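Local coordinates for putative uncharacterized protein (Emericella nidulans, PDB 3PGB), which probably oxidises primary amines with molecular oxygen to aldehydes, ammonia and hydrogen peroxide, as a copper amine oxidase carrying a topaquinone cofactor, at residues A[372-377]-A[543-548]; A[62-67]-A[118-123]. One frame throughout, in Å; residues are numbered along the deposited sequence. Where two conformers were deposited one is given.

Interaction 1: residues A[372-377]-A[543-548]; sequences KGQRVL and DILGPN. With CA (calcium ion), chain F.
Val376 and Asp543 bring the two segments together through the backbone: Asp543 N donates to Val376 O over 3.0 Å. The nitrogen comes from above the carbonyl plane, 54° out of it, with an N-H...O angle of 142°, in an isolated backbone bond between a corner of the chain and a turn. At that corner Val376 and Leu377 both face Ile369 on the neighbouring strand 363-371, a classic beta bulge. This is the buried, close-fitting part. Ile544 sets out away from the strand, yet its CD1 returns to lie 3.7 Å from Val376 O, and Tyr616 touches both side chains.

Toward the partly exposed end the fit becomes looser and wetter. Gln374 CG, anti to the backbone N (chi1 175°), is carried to 3.8 Å from Leu545 CD2, and the two side chains cross at about a right angle. The bend at chi2 then turns the amide, so that NE2 lies by Leu545 CA and makes a weak bond to Arg375 O. Water 1 bridges Arg375 O and Leu545 N, donating to the first and accepting from the second. A second water links charged groups: Arg375 NH1 stands 5.1 Å from Asp543 OD2, and water 2 accepts from NH1 and donates to OD2. Their direct salt bridges run elsewhere, Arg375 NE to Asp368, Arg375 NH2 to Asp122 and Asp543 OD2 to Lys114.

The carboxylate of Asp543 is thus divided between two tasks, since OD1 binds calcium at 2.3 Å. Water 3 also ligates the ion and donates to Pro547 O, while Asp541, Phe542, Asp687 and Leu688 complete the site. The type II turn Asp543-Gly546 leads the chain out of a calcium site on the beta-rich enzyme domain of a copper amine oxidase.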
# COMPACT_ATOMS: atom_id res chain seq x y z
N LYS A 372 12.76 7.35 -20.65
CA LYS A 372 13.54 8.42 -21.29
C LYS A 372 14.50 7.86 -22.35
O LYS A 372 15.69 8.20 -22.39
CB LYS A 372 14.30 9.25 -20.25
CG LYS A 372 13.38 9.96 -19.25
CD LYS A 372 14.16 10.82 -18.27
CE LYS A 372 13.24 11.83 -17.58
NZ LYS A 372 12.85 12.98 -18.48
N GLY A 373 13.96 6.97 -23.19
CA GLY A 373 14.71 6.39 -24.29
C GLY A 373 15.72 5.31 -23.92
O GLY A 373 16.41 4.79 -24.79
N GLN A 374 15.79 4.96 -22.64
CA GLN A 374 16.78 4.01 -22.13
C GLN A 374 16.07 2.83 -21.45
O GLN A 374 15.13 3.01 -20.69
CB GLN A 374 17.71 4.74 -21.15
CG GLN A 374 18.73 3.86 -20.44
CD GLN A 374 19.66 3.16 -21.41
OE1 GLN A 374 20.29 3.80 -22.25
NE2 GLN A 374 19.75 1.83 -21.29
N ARG A 375 16.53 1.61 -21.74
CA ARG A 375 15.92 0.41 -21.18
C ARG A 375 16.22 0.31 -19.68
O ARG A 375 17.34 0.57 -19.25
CB ARG A 375 16.44 -0.85 -21.90
CG ARG A 375 15.81 -2.14 -21.38
CD ARG A 375 16.25 -3.37 -22.15
NE ARG A 375 16.01 -3.22 -23.59
CZ ARG A 375 16.95 -3.21 -24.54
NH1 ARG A 375 18.24 -3.37 -24.25
NH2 ARG A 375 16.59 -3.05 -25.81
N VAL A 376 15.20 -0.05 -18.90
CA VAL A 376 15.38 -0.37 -17.48
C VAL A 376 15.04 -1.83 -17.19
O VAL A 376 15.63 -2.42 -16.28
CB VAL A 376 14.56 0.57 -16.56
CG1 VAL A 376 14.44 1.96 -17.18
CG2 VAL A 376 13.21 -0.01 -16.24
N LEU A 377 14.12 -2.41 -17.95
CA LEU A 377 13.75 -3.82 -17.81
C LEU A 377 13.57 -4.47 -19.19
O LEU A 377 12.76 -4.01 -20.00
CB LEU A 377 12.45 -3.96 -17.02
CG LEU A 377 12.46 -3.60 -15.53
CD1 LEU A 377 11.20 -2.85 -15.13
CD2 LEU A 377 12.63 -4.85 -14.67
N ASP A 543 17.91 -4.28 -16.66
CA ASP A 543 19.20 -4.04 -17.32
C ASP A 543 19.52 -2.57 -17.18
O ASP A 543 19.43 -1.80 -18.14
CB ASP A 543 19.14 -4.44 -18.79
CG ASP A 543 19.07 -5.95 -19.00
OD1 ASP A 543 19.29 -6.73 -18.05
OD2 ASP A 543 18.79 -6.36 -20.15
N ILE A 544 19.92 -2.16 -15.97
CA ILE A 544 20.08 -0.74 -15.67
C ILE A 544 21.28 -0.17 -16.42
O ILE A 544 22.43 -0.53 -16.16
CB ILE A 544 20.24 -0.48 -14.15
CG1 ILE A 544 19.06 -1.08 -13.36
CG2 ILE A 544 20.33 1.02 -13.87
CD1 ILE A 544 17.69 -0.64 -13.82
N LEU A 545 20.99 0.72 -17.37
CA LEU A 545 22.02 1.35 -18.20
C LEU A 545 22.94 0.28 -18.82
O LEU A 545 24.16 0.45 -18.88
CB LEU A 545 22.82 2.37 -17.38
CG LEU A 545 22.02 3.54 -16.80
CD1 LEU A 545 22.80 4.32 -15.73
CD2 LEU A 545 21.54 4.49 -17.91
N GLY A 546 22.33 -0.81 -19.28
CA GLY A 546 23.07 -1.95 -19.82
C GLY A 546 22.87 -3.20 -18.97
O GLY A 546 22.35 -3.12 -17.86
N PRO A 547 23.29 -4.36 -19.48
CA PRO A 547 23.07 -5.62 -18.78
C PRO A 547 23.93 -5.80 -17.52
O PRO A 547 23.48 -6.45 -16.57
CB PRO A 547 23.41 -6.67 -19.84
CG PRO A 547 24.40 -6.01 -20.74
CD PRO A 547 24.09 -4.54 -20.71
N ASN A 548 25.14 -5.24 -17.51
CA ASN A 548 26.07 -5.44 -16.38
C ASN A 548 25.64 -4.65 -15.12
O ASN A 548 25.95 -3.46 -15.00
CB ASN A 548 27.51 -5.08 -16.77
CG ASN A 548 28.10 -6.02 -17.85
OD1 ASN A 548 27.64 -7.15 -18.03
ND2 ASN A 548 29.13 -5.55 -18.55
CA CA F . 19.43 -8.10 -16.24
O HOH W 1 18.40 1.89 -17.37
O HOH W 2 19.72 -4.90 -22.07
O HOH W 3 21.18 -6.83 -14.95

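Interaction 2: residues A[62-67]-A[118-123]; sequences APKENV and IPYLDG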
# COMPACT_ATOMS: atom_id res chain seq x y z
N ALA A 62 5.71 0.88 -33.90
CA ALA A 62 6.83 0.49 -33.05
C ALA A 62 8.12 0.45 -33.87
O ALA A 62 8.07 0.08 -35.05
CB ALA A 62 6.57 -0.87 -32.41
N PRO A 63 9.25 0.84 -33.27
CA PRO A 63 10.53 0.85 -34.00
C PRO A 63 11.00 -0.53 -34.46
O PRO A 63 11.75 -0.63 -35.43
CB PRO A 63 11.52 1.45 -32.99
CG PRO A 63 10.89 1.27 -31.68
CD PRO A 63 9.42 1.33 -31.89
N LYS A 64 10.57 -1.58 -33.77
CA LYS A 64 10.94 -2.95 -34.11
C LYS A 64 9.71 -3.85 -34.11
O LYS A 64 8.68 -3.48 -33.56
CB LYS A 64 11.94 -3.47 -33.07
CG LYS A 64 13.21 -2.65 -32.97
CD LYS A 64 14.11 -2.86 -34.20
CE LYS A 64 15.36 -1.99 -34.12
NZ LYS A 64 16.22 -2.12 -35.33
N GLU A 65 9.82 -5.01 -34.75
CA GLU A 65 8.74 -5.99 -34.67
C GLU A 65 8.63 -6.50 -33.23
O GLU A 65 9.59 -6.44 -32.46
CB GLU A 65 8.95 -7.15 -35.65
CG GLU A 65 8.63 -6.79 -37.10
CD GLU A 65 7.15 -6.53 -37.34
OE1 GLU A 65 6.32 -6.92 -36.48
OE2 GLU A 65 6.81 -5.96 -38.40
N ASN A 66 7.44 -6.96 -32.87
CA ASN A 66 7.23 -7.52 -31.54
C ASN A 66 7.56 -9.01 -31.60
O ASN A 66 6.74 -9.84 -32.00
CB ASN A 66 5.80 -7.27 -31.06
CG ASN A 66 5.55 -7.75 -29.63
OD1 ASN A 66 6.18 -8.69 -29.15
ND2 ASN A 66 4.60 -7.12 -28.96
N VAL A 67 8.78 -9.34 -31.20
CA VAL A 67 9.31 -10.69 -31.34
C VAL A 67 8.84 -11.65 -30.23
O VAL A 67 9.21 -12.83 -30.26
CB VAL A 67 10.86 -10.66 -31.37
CG1 VAL A 67 11.35 -9.75 -32.48
CG2 VAL A 67 11.43 -10.22 -30.03
N ILE A 118 18.25 -8.85 -28.14
CA ILE A 118 18.96 -7.60 -27.83
C ILE A 118 19.68 -6.99 -29.04
O ILE A 118 19.57 -5.78 -29.26
CB ILE A 118 19.95 -7.79 -26.64
CG1 ILE A 118 19.19 -8.05 -25.33
CG2 ILE A 118 20.85 -6.56 -26.48
CD1 ILE A 118 18.57 -6.82 -24.71
N PRO A 119 20.42 -7.81 -29.82
CA PRO A 119 21.04 -7.27 -31.04
C PRO A 119 20.04 -6.80 -32.12
O PRO A 119 20.37 -5.90 -32.89
CB PRO A 119 21.87 -8.45 -31.57
CG PRO A 119 22.10 -9.32 -30.36
CD PRO A 119 20.86 -9.19 -29.54
N TYR A 120 18.86 -7.41 -32.16
CA TYR A 120 17.79 -6.94 -33.06
C TYR A 120 17.23 -5.60 -32.60
O TYR A 120 17.00 -4.71 -33.42
CB TYR A 120 16.66 -7.97 -33.17
CG TYR A 120 15.44 -7.43 -33.91
CD1 TYR A 120 15.54 -7.01 -35.23
CD2 TYR A 120 14.21 -7.34 -33.28
CE1 TYR A 120 14.44 -6.51 -35.91
CE2 TYR A 120 13.10 -6.84 -33.96
CZ TYR A 120 13.22 -6.43 -35.27
OH TYR A 120 12.13 -5.94 -35.95
N LEU A 121 16.98 -5.45 -31.30
CA LEU A 121 16.46 -4.20 -30.74
C LEU A 121 17.50 -3.09 -30.74
O LEU A 121 17.19 -1.96 -31.11
CB LEU A 121 15.96 -4.41 -29.30
CG LEU A 121 14.77 -5.36 -29.13
CD1 LEU A 121 14.52 -5.64 -27.65
CD2 LEU A 121 13.51 -4.79 -29.80
N ASP A 122 18.73 -3.41 -30.34
CA ASP A 122 19.78 -2.39 -30.16
C ASP A 122 20.68 -2.16 -31.37
O ASP A 122 21.48 -1.22 -31.36
CB ASP A 122 20.64 -2.74 -28.93
CG ASP A 122 19.83 -2.78 -27.64
OD1 ASP A 122 18.64 -2.38 -27.66
OD2 ASP A 122 20.38 -3.19 -26.59
N GLY A 123 20.57 -3.00 -32.40
CA GLY A 123 21.38 -2.85 -33.61
C GLY A 123 20.69 -3.33 -34.88
O GLY A 123 19.54 -2.99 -35.14
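The last turn of helix 114-122 meets the loop between strand 58-59 and helix 73-84 in a surface contact built round the ring of Tyr120. With chi1 at 171° the ring of Tyr120 points away from its own backbone nitrogen and reaches over to the loop. There its hydroxyl receives the backbone: Glu65 N donates to Tyr120 OH over 2.8 Å, at an N-H...O angle of 165°, with the nitrogen at the ring edge and near its plane. Glu65 CB also lies beside the hydroxyl, but the carboxylate leads away to a salt bridge with Arg344.

Lys64 covers one face of the same ring. Its CD stands 4.1 Å from the ring centroid, 21° off the normal, a CH-pi contact displaced toward the rim. The lysine and tyrosine side chains run past each other in opposite directions, so the ammonium end arrives beside the helix backbone. This course follows from the bend at chi2 and the extended remainder of the chain. NZ makes weak hydrogen bonds to Tyr120 O, 3.3 Å, and Gly123 O, 3.4 Å; its cation-pi distance to the ring is too long for more than a weak attraction. Val67 CG1 comes obliquely to Tyr120 CE2 at 3.7 Å, and Leu121 CD2 packs against Lys64 CG at 3.8 Å. Beyond the contact, Lys64 O accepts from Tyr355 OH, tying the loop to strand 352-359.

Lysine is therefore used in two ways, its methylenes as an apolar cover and its ammonium as a donor to carbonyls at the C-terminal end of a helix. A positive group there would be expected to interact favourably with the helix dipole, although the length of both bonds suggests a modest grip; the straight Glu65-Tyr120 bond is the more definite polar link.

Interaction 1 is the more buried of the two, with four of its eight touching residues buried, whereas interaction 2 is a surface contact with one of six; their centres lie 14 Å apart. Helix 114-122 connects them. From the end that takes part in interaction 2, Asp122 OD1 reaches Arg375 NH2 of interaction 1 at 2.8 Å, and Ile118 and Leu121 pack on the same arginine. The chemistry changes with place: segments 372-377 and 543-548 combine one direct backbone bond, bridging waters and a metal ligand, while 62-67 and 118-123 rely on an aromatic ring, a long aliphatic chain and carbonyls at a helix end.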